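Envelopment polyprotein (Bovine Schmallenberg virus BH80/Germany/2011, PDB 7A56) probably drives entry of the virus by fusing its envelope with a host-cell membrane, as a class II fusion glycoprotein that adopts a trimeric postfusion form. Local coordinates at residues Leu413-Pro416 / Thr421-Val424; Pro21-Tyr26 / Glu97-Ile102; Thr58-Gly63 / Tyr347-Thr352. All blocks are in the same frame, centred on the assembly; numbering follows the deposited sequence.

Interaction 1: Leu413-Pro416 / Thr421-Val424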
loop_
_atom_site.group_PDB
_atom_site.type_symbol
_atom_site.label_atom_id
_atom_site.label_comp_id
_atom_site.label_asym_id
_atom_site.label_seq_id
_atom_site.Cartn_x
_atom_site.Cartn_y
_atom_site.Cartn_z
ATOM N N LEU A 413 19.705 -7.182 -6.837
ATOM C CA LEU A 413 19.501 -6.792 -8.226
ATOM C C LEU A 413 18.672 -7.829 -8.965
ATOM O O LEU A 413 18.697 -9.024 -8.659
ATOM C CB LEU A 413 20.830 -6.612 -8.969
ATOM C CG LEU A 413 21.799 -5.587 -8.368
ATOM C CD1 LEU A 413 23.073 -5.594 -9.205
ATOM C CD2 LEU A 413 21.188 -4.187 -8.245
ATOM N N ASN A 414 17.955 -7.359 -9.955
ATOM C CA ASN A 414 17.207 -8.224 -10.848
ATOM C C ASN A 414 17.855 -8.047 -12.208
ATOM O O ASN A 414 17.606 -7.045 -12.881
ATOM C CB ASN A 414 15.729 -7.849 -10.863
ATOM C CG ASN A 414 14.957 -8.552 -11.954
ATOM O OD1 ASN A 414 14.513 -7.931 -12.936
ATOM N ND2 ASN A 414 14.770 -9.852 -11.785
ATOM N N CYS A 415 18.724 -9.013 -12.598
ATOM C CA CYS A 415 19.489 -8.961 -13.837
ATOM C C CYS A 415 18.928 -9.943 -14.862
ATOM O O CYS A 415 18.587 -11.082 -14.517
ATOM C CB CYS A 415 20.972 -9.294 -13.616
ATOM S SG CYS A 415 21.897 -8.268 -12.500
ATOM N N PRO A 416 18.854 -9.539 -16.124
ATOM C CA PRO A 416 18.337 -10.439 -17.154
ATOM C C PRO A 416 19.278 -11.616 -17.366
ATOM O O PRO A 416 20.482 -11.543 -17.087
ATOM C CB PRO A 416 18.263 -9.550 -18.405
ATOM C CG PRO A 416 18.432 -8.162 -17.928
ATOM C CD PRO A 416 19.236 -8.229 -16.670
ATOM N N THR A 421 28.165 -8.805 -17.119
ATOM C CA THR A 421 28.840 -7.909 -16.194
ATOM C C THR A 421 27.766 -7.120 -15.466
ATOM O O THR A 421 26.854 -6.580 -16.101
ATOM C CB THR A 421 29.799 -6.949 -16.911
ATOM O OG1 THR A 421 30.695 -7.684 -17.754
ATOM C CG2 THR A 421 30.604 -6.157 -15.897
ATOM N N VAL A 422 27.869 -7.060 -14.149
ATOM C CA VAL A 422 27.015 -6.197 -13.352
ATOM C C VAL A 422 27.752 -4.885 -13.142
ATOM O O VAL A 422 28.898 -4.881 -12.681
ATOM C CB VAL A 422 26.663 -6.844 -12.005
ATOM C CG1 VAL A 422 25.961 -5.837 -11.140
ATOM C CG2 VAL A 422 25.820 -8.098 -12.206
ATOM N N SER A 423 27.106 -3.786 -13.518
ATOM C CA SER A 423 27.579 -2.423 -13.265
ATOM C C SER A 423 26.717 -1.759 -12.201
ATOM O O SER A 423 25.499 -1.954 -12.179
ATOM C CB SER A 423 27.527 -1.583 -14.539
ATOM O OG SER A 423 28.324 -0.424 -14.373
ATOM N N VAL A 424 27.346 -0.964 -11.327
ATOM C CA VAL A 424 26.637 -0.262 -10.267
ATOM C C VAL A 424 27.314 1.089 -10.068
ATOM O O VAL A 424 28.547 1.191 -10.066
ATOM C CB VAL A 424 26.616 -1.039 -8.930
ATOM C CG1 VAL A 424 26.012 -0.158 -7.829
ATOM C CG2 VAL A 424 25.847 -2.388 -9.050
#
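L413 and V422 meet through side-chain torsions that send a branch of each across the gap. In L413, CG lies anti to the carbonyl carbon (chi1 -58°), and the extended turn beyond it carries CD1 forward. In V422, CG1 lies anti to the backbone N (chi1 171°), which leaves CG2 beside that nitrogen and gives the valine two methyls to work with. CG1 takes the leucine: L413 CD1 sits 3.5 Å from V422 CG1, tighter than a usual methyl contact, with the two side chains slanting past one another. CG2 takes the sulfur, and C415 SG rests 3.9 Å from V422 CG2. The same leucine methyl extends the contact two residues further along the strand, with L413 CD1 4.2 Å from V424 CG2. No hydrogen bond runs between the two segments, and all four touching side chains are buried. The sulfur is fixed by its disulfide to C393, whose side chain also packs on L413. On the flanks, M373 and C375 lie against L413, while I389 and L377 cover V424. Strand 408-414 belongs to one four-stranded antiparallel sheet and strand 422-426 to another, so these side chains form the apolar filling between two layers. Such a disulfide-braced beta sandwich is consistent with the immunoglobulin-like domain III of class II fusion proteins.

Interaction 2: Pro21-Tyr26 / Glu97-Ile102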
loop_
_atom_site.group_PDB
_atom_site.type_symbol
_atom_site.label_atom_id
_atom_site.label_comp_id
_atom_site.label_asym_id
_atom_site.label_seq_id
_atom_site.Cartn_x
_atom_site.Cartn_y
_atom_site.Cartn_z
ATOM N N PRO A 21 34.466 44.045 18.480
ATOM C CA PRO A 21 35.078 42.706 18.435
ATOM C C PRO A 21 35.677 42.369 17.070
ATOM O O PRO A 21 35.096 42.664 16.021
ATOM C CB PRO A 21 33.906 41.766 18.771
ATOM C CG PRO A 21 32.687 42.508 18.380
ATOM C CD PRO A 21 33.002 43.965 18.666
ATOM N N ASP A 22 36.840 41.716 17.099
ATOM C CA ASP A 22 37.378 41.028 15.931
ATOM C C ASP A 22 36.401 39.955 15.423
ATOM O O ASP A 22 35.380 39.646 16.044
ATOM C CB ASP A 22 38.704 40.359 16.272
ATOM C CG ASP A 22 38.546 39.280 17.340
ATOM O OD1 ASP A 22 38.169 38.153 16.998
ATOM O OD2 ASP A 22 38.783 39.549 18.532
ATOM N N ILE A 23 36.765 39.348 14.293
ATOM C CA ILE A 23 35.892 38.373 13.640
ATOM C C ILE A 23 35.794 37.095 14.460
ATOM O O ILE A 23 34.715 36.508 14.591
ATOM C CB ILE A 23 36.397 38.113 12.210
ATOM C CG1 ILE A 23 35.692 39.045 11.241
ATOM C CG2 ILE A 23 36.151 36.710 11.781
ATOM C CD1 ILE A 23 34.224 38.810 11.181
ATOM N N GLU A 24 36.915 36.646 15.025
ATOM C CA GLU A 24 36.921 35.432 15.829
ATOM C C GLU A 24 35.900 35.491 16.962
ATOM O O GLU A 24 35.096 34.564 17.130
ATOM C CB GLU A 24 38.317 35.171 16.400
ATOM C CG GLU A 24 38.401 33.867 17.222
ATOM C CD GLU A 24 39.279 33.993 18.472
ATOM O OE1 GLU A 24 39.037 33.254 19.468
ATOM O OE2 GLU A 24 40.213 34.839 18.449
ATOM N N ASN A 25 35.950 36.539 17.789
ATOM C CA ASN A 25 35.047 36.568 18.935
ATOM C C ASN A 25 33.623 36.897 18.514
ATOM O O ASN A 25 32.679 36.499 19.196
ATOM C CB ASN A 25 35.538 37.562 20.012
ATOM C CG ASN A 25 36.398 36.886 21.102
ATOM O OD1 ASN A 25 35.899 36.321 22.122
ATOM N ND2 ASN A 25 37.707 36.945 20.889
ATOM N N TYR A 26 33.442 37.615 17.406
ATOM C CA TYR A 26 32.094 37.830 16.889
ATOM C C TYR A 26 31.440 36.500 16.476
ATOM O O TYR A 26 30.298 36.197 16.864
ATOM C CB TYR A 26 32.175 38.825 15.735
ATOM C CG TYR A 26 30.847 39.335 15.234
ATOM C CD1 TYR A 26 29.903 39.865 16.107
ATOM C CD2 TYR A 26 30.544 39.308 13.880
ATOM C CE1 TYR A 26 28.689 40.341 15.642
ATOM C CE2 TYR A 26 29.319 39.792 13.400
ATOM C CZ TYR A 26 28.407 40.305 14.287
ATOM O OH TYR A 26 27.226 40.785 13.823
ATOM N N GLU A 97 31.857 39.917 4.608
ATOM C CA GLU A 97 32.584 38.671 4.506
ATOM C C GLU A 97 31.804 37.528 5.153
ATOM O O GLU A 97 30.921 37.743 5.989
ATOM C CB GLU A 97 33.932 38.805 5.186
ATOM C CG GLU A 97 33.829 39.455 6.555
ATOM C CD GLU A 97 35.181 39.471 7.250
ATOM O OE1 GLU A 97 35.877 38.426 7.196
ATOM O OE2 GLU A 97 35.560 40.526 7.817
ATOM N N SER A 98 32.152 36.310 4.751
ATOM C CA SER A 98 31.537 35.110 5.321
ATOM C C SER A 98 31.986 34.895 6.763
ATOM O O SER A 98 33.141 35.123 7.110
ATOM C CB SER A 98 31.895 33.880 4.476
ATOM O OG SER A 98 31.112 33.834 3.287
ATOM N N LEU A 99 31.067 34.438 7.605
ATOM C CA LEU A 99 31.330 34.263 9.027
ATOM C C LEU A 99 31.342 32.788 9.394
ATOM O O LEU A 99 32.365 32.274 9.864
ATOM C CB LEU A 99 30.274 35.005 9.859
ATOM C CG LEU A 99 30.189 36.539 9.778
ATOM C CD1 LEU A 99 28.784 36.983 10.079
ATOM C CD2 LEU A 99 31.147 37.182 10.772
ATOM N N PHE A 100 30.232 32.082 9.188
ATOM C CA PHE A 100 30.257 30.653 9.506
ATOM C C PHE A 100 29.101 29.993 8.788
ATOM O O PHE A 100 28.328 30.654 8.098
ATOM C CB PHE A 100 30.215 30.370 11.023
ATOM C CG PHE A 100 28.974 30.894 11.716
ATOM C CD1 PHE A 100 28.948 32.193 12.197
ATOM C CD2 PHE A 100 27.873 30.073 11.924
ATOM C CE1 PHE A 100 27.845 32.700 12.825
ATOM C CE2 PHE A 100 26.718 30.574 12.544
ATOM C CZ PHE A 100 26.722 31.900 13.015
ATOM N N SER A 101 28.954 28.678 8.996
ATOM C CA SER A 101 27.927 27.914 8.312
ATOM C C SER A 101 27.027 27.199 9.323
ATOM O O SER A 101 27.459 26.843 10.431
ATOM C CB SER A 101 28.550 26.906 7.357
ATOM O OG SER A 101 29.049 25.825 8.107
ATOM N N ILE A 102 25.751 27.094 8.954
ATOM C CA ILE A 102 24.753 26.285 9.650
ATOM C C ILE A 102 24.317 25.223 8.662
ATOM O O ILE A 102 23.929 25.552 7.533
ATOM C CB ILE A 102 23.554 27.136 10.105
ATOM C CG1 ILE A 102 23.999 28.220 11.117
ATOM C CG2 ILE A 102 22.460 26.292 10.697
ATOM C CD1 ILE A 102 22.866 29.158 11.565
#
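L99 CD2 touches two side chains of the helix, and most of the contact gathers there. I23 CD1 lies 3.5 Å from L99 CD2, the isoleucine and leucine crossing at about a right angle. One turn further along, Y26 CD2 stands 3.8 Å from L99 CD2; the methyl comes to the edge of the ring, near its plane, and not over a face. Y26 reaches it because its CG is anti to the backbone N (chi1 -170°), which swings the ring toward the strand. E97 adds a looser touch from the direction opposite to I23: its chain is extended, and the carboxylate oxygen OE2 ends 3.7 Å from I23 CG1, against carbon. No hydrogen bond joins the two segments.

Around this first shell, M93 and F345 pack on both Y26 and L99, and I27 of the same helix covers L99 and F100. The start of the helix is set by D22 at the N-cap position. Its OD1 accepts from N25 N at 2.9 Å, with an N-H...O angle of 158°, and the donor arrives above the carboxylate plane, tilted 38° out of it. The backbone bond from Y26 N to D22 O, 3.1 Å long, closes the first turn. On the strand side, L99 and F100 both face I91, while F100 reaches on to L30 and Q31. The result is an N-capped helix, 23-40, laid by its first turns over a classic beta bulge in an antiparallel pair of strands.

Interaction 3: Thr58-Gly63 / Tyr347-Thr352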
loop_
_atom_site.group_PDB
_atom_site.type_symbol
_atom_site.label_atom_id
_atom_site.label_comp_id
_atom_site.label_asym_id
_atom_site.label_seq_id
_atom_site.Cartn_x
_atom_site.Cartn_y
_atom_site.Cartn_z
ATOM N N THR A 58 18.649 23.915 -2.641
ATOM C CA THR A 58 17.539 24.310 -3.511
ATOM C C THR A 58 17.283 25.806 -3.340
ATOM O O THR A 58 18.117 26.540 -2.811
ATOM C CB THR A 58 16.276 23.472 -3.238
ATOM O OG1 THR A 58 15.315 23.752 -4.262
ATOM C CG2 THR A 58 15.661 23.766 -1.834
ATOM N N MET A 59 16.134 26.283 -3.810
ATOM C CA MET A 59 15.919 27.724 -3.761
ATOM C C MET A 59 15.669 28.143 -2.324
ATOM O O MET A 59 15.310 27.332 -1.477
ATOM C CB MET A 59 14.757 28.113 -4.676
ATOM C CG MET A 59 13.397 27.973 -4.081
ATOM S SD MET A 59 12.472 26.475 -4.272
ATOM C CE MET A 59 12.929 25.730 -5.838
ATOM N N THR A 60 15.953 29.399 -2.032
ATOM C CA THR A 60 15.806 29.958 -0.692
ATOM C C THR A 60 14.976 31.224 -0.784
ATOM O O THR A 60 14.887 31.851 -1.845
ATOM C CB THR A 60 17.149 30.282 -0.041
ATOM O OG1 THR A 60 17.839 31.319 -0.804
ATOM C CG2 THR A 60 17.989 28.996 0.051
ATOM N N LEU A 61 14.312 31.557 0.315
ATOM C CA LEU A 61 13.542 32.805 0.412
ATOM C C LEU A 61 14.201 33.681 1.453
ATOM O O LEU A 61 14.503 33.208 2.548
ATOM C CB LEU A 61 12.093 32.506 0.815
ATOM C CG LEU A 61 11.313 31.742 -0.252
ATOM C CD1 LEU A 61 9.938 31.483 0.245
ATOM C CD2 LEU A 61 11.232 32.618 -1.485
ATOM N N ASN A 62 14.430 34.957 1.135
ATOM C CA ASN A 62 15.202 35.828 2.006
ATOM C C ASN A 62 14.298 37.007 2.347
ATOM O O ASN A 62 13.497 37.425 1.502
ATOM C CB ASN A 62 16.540 36.252 1.287
ATOM C CG ASN A 62 17.488 34.999 0.917
ATOM O OD1 ASN A 62 17.138 34.068 0.096
ATOM N ND2 ASN A 62 18.706 35.018 1.492
ATOM N N GLY A 63 14.319 37.456 3.610
ATOM C CA GLY A 63 13.372 38.479 4.037
ATOM C C GLY A 63 13.861 39.187 5.285
ATOM O O GLY A 63 14.943 38.900 5.792
ATOM N N TYR A 347 22.489 35.670 3.972
ATOM C CA TYR A 347 22.514 34.221 4.014
ATOM C C TYR A 347 22.515 33.639 2.603
ATOM O O TYR A 347 21.787 34.117 1.726
ATOM C CB TYR A 347 21.290 33.715 4.722
ATOM C CG TYR A 347 20.934 34.355 6.028
ATOM C CD1 TYR A 347 21.431 33.847 7.235
ATOM C CD2 TYR A 347 19.984 35.379 6.087
ATOM C CE1 TYR A 347 21.035 34.388 8.471
ATOM C CE2 TYR A 347 19.624 35.953 7.316
ATOM C CZ TYR A 347 20.158 35.462 8.490
ATOM O OH TYR A 347 19.755 35.975 9.680
ATOM N N ASN A 348 23.289 32.585 2.373
ATOM C CA ASN A 348 23.088 31.894 1.112
ATOM C C ASN A 348 23.289 30.380 1.252
ATOM O O ASN A 348 24.190 29.913 1.946
ATOM C CB ASN A 348 24.020 32.417 0.037
ATOM C CG ASN A 348 25.443 32.034 0.286
ATOM O OD1 ASN A 348 26.103 32.622 1.137
ATOM N ND2 ASN A 348 25.932 31.020 -0.434
ATOM N N ALA A 349 22.534 29.636 0.469
ATOM C CA ALA A 349 22.656 28.177 0.475
ATOM C C ALA A 349 23.943 27.737 -0.214
ATOM O O ALA A 349 24.462 28.420 -1.109
ATOM C CB ALA A 349 21.447 27.559 -0.230
ATOM N N TYR A 350 24.437 26.554 0.171
ATOM C CA TYR A 350 25.560 25.947 -0.531
ATOM C C TYR A 350 25.488 24.431 -0.368
ATOM O O TYR A 350 24.766 23.899 0.497
ATOM C CB TYR A 350 26.932 26.475 -0.042
ATOM C CG TYR A 350 27.310 25.948 1.319
ATOM C CD1 TYR A 350 26.899 26.648 2.509
ATOM C CD2 TYR A 350 28.043 24.756 1.440
ATOM C CE1 TYR A 350 27.218 26.143 3.763
ATOM C CE2 TYR A 350 28.361 24.235 2.664
ATOM C CZ TYR A 350 27.938 24.908 3.822
ATOM O OH TYR A 350 28.260 24.354 5.033
ATOM N N SER A 351 26.228 23.743 -1.242
ATOM C CA SER A 351 26.343 22.286 -1.177
ATOM C C SER A 351 27.620 21.891 -1.901
ATOM O O SER A 351 28.268 22.715 -2.558
ATOM C CB SER A 351 25.135 21.588 -1.794
ATOM O OG SER A 351 25.154 21.794 -3.190
ATOM N N THR A 352 27.968 20.615 -1.776
ATOM C CA THR A 352 29.183 20.072 -2.344
ATOM C C THR A 352 28.874 18.646 -2.707
ATOM O O THR A 352 28.190 17.959 -1.950
ATOM C CB THR A 352 30.320 20.108 -1.331
ATOM O OG1 THR A 352 30.506 21.463 -0.934
ATOM C CG2 THR A 352 31.589 19.536 -1.911
HETATM O O HOH W 1 20.751 31.141 -1.255
HETATM O O HOH W 2 19.966 37.187 2.827
#
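Y347 meets N62 through its backbone. N62 ND2 gives a weak, bent hydrogen bond to Y347 O, 3.2 Å long with an angle of 131° at the hydrogen. A water reinforces the link, accepting from N62 ND2 at 2.8 Å and from Y347 N at 3.2 Å. The rotation of the N62 amide is fixed from its other end: T60 OG1 donates to N62 OD1 over 3.0 Å, in the carbonyl plane and on a lone pair, which leaves ND2 for the facing strand. The tyrosine ring packs on I75, I89 and I91, with OH hydrogen-bonded to S73 O and L342 N.

N348 points away from 58-63 and pairs with N90, and A349 brings the chain back to the contact. A349 N donates to a second water at 2.9 Å, and that water donates in turn to T60 OG1. With OG1 between the backbone N and the carbonyl carbon (chi1 63°), T60 holds its hydroxyl to the water and its methyl to the alanine at once; T60 CG2 lies 3.8 Å from A349 CB. Beyond A349 the chain leaves 58-63, and Y350 packs on I103.

The two touching parts run nearly antiparallel, 170° apart, yet no backbone hydrogen bond joins them. Each pairs within its own sheet instead: strand 346-350 with 86-92, and strand 61-67, outermost in its sheet within this chain, with 70-80. I75 of strand 70-80 also packs on T60, while L61 meets L61 of the third subunit and T60 O accepts from K339 of the second.

Interactions 2 and 3 belong to one region of the molecule, their centres 18 Å apart. They touch where S101 CB lies 3.5 Å from Y350 OH, and strand 86-92 pairs with the second segment of each. Interaction 1 stands apart in two separate sheets, its nearest atoms about 30 Å from interaction 2 and about 19 Å from interaction 3. Chemistry follows place. The fully buried interaction 1 is apolar and backed by a disulfide; interaction 2, at the surface, is also apolar but with one carboxylate lying against carbon; interaction 3, partly buried and next to other subunits of the trimer, relies on an amide, a hydroxyl and bridging waters beside one methyl contact.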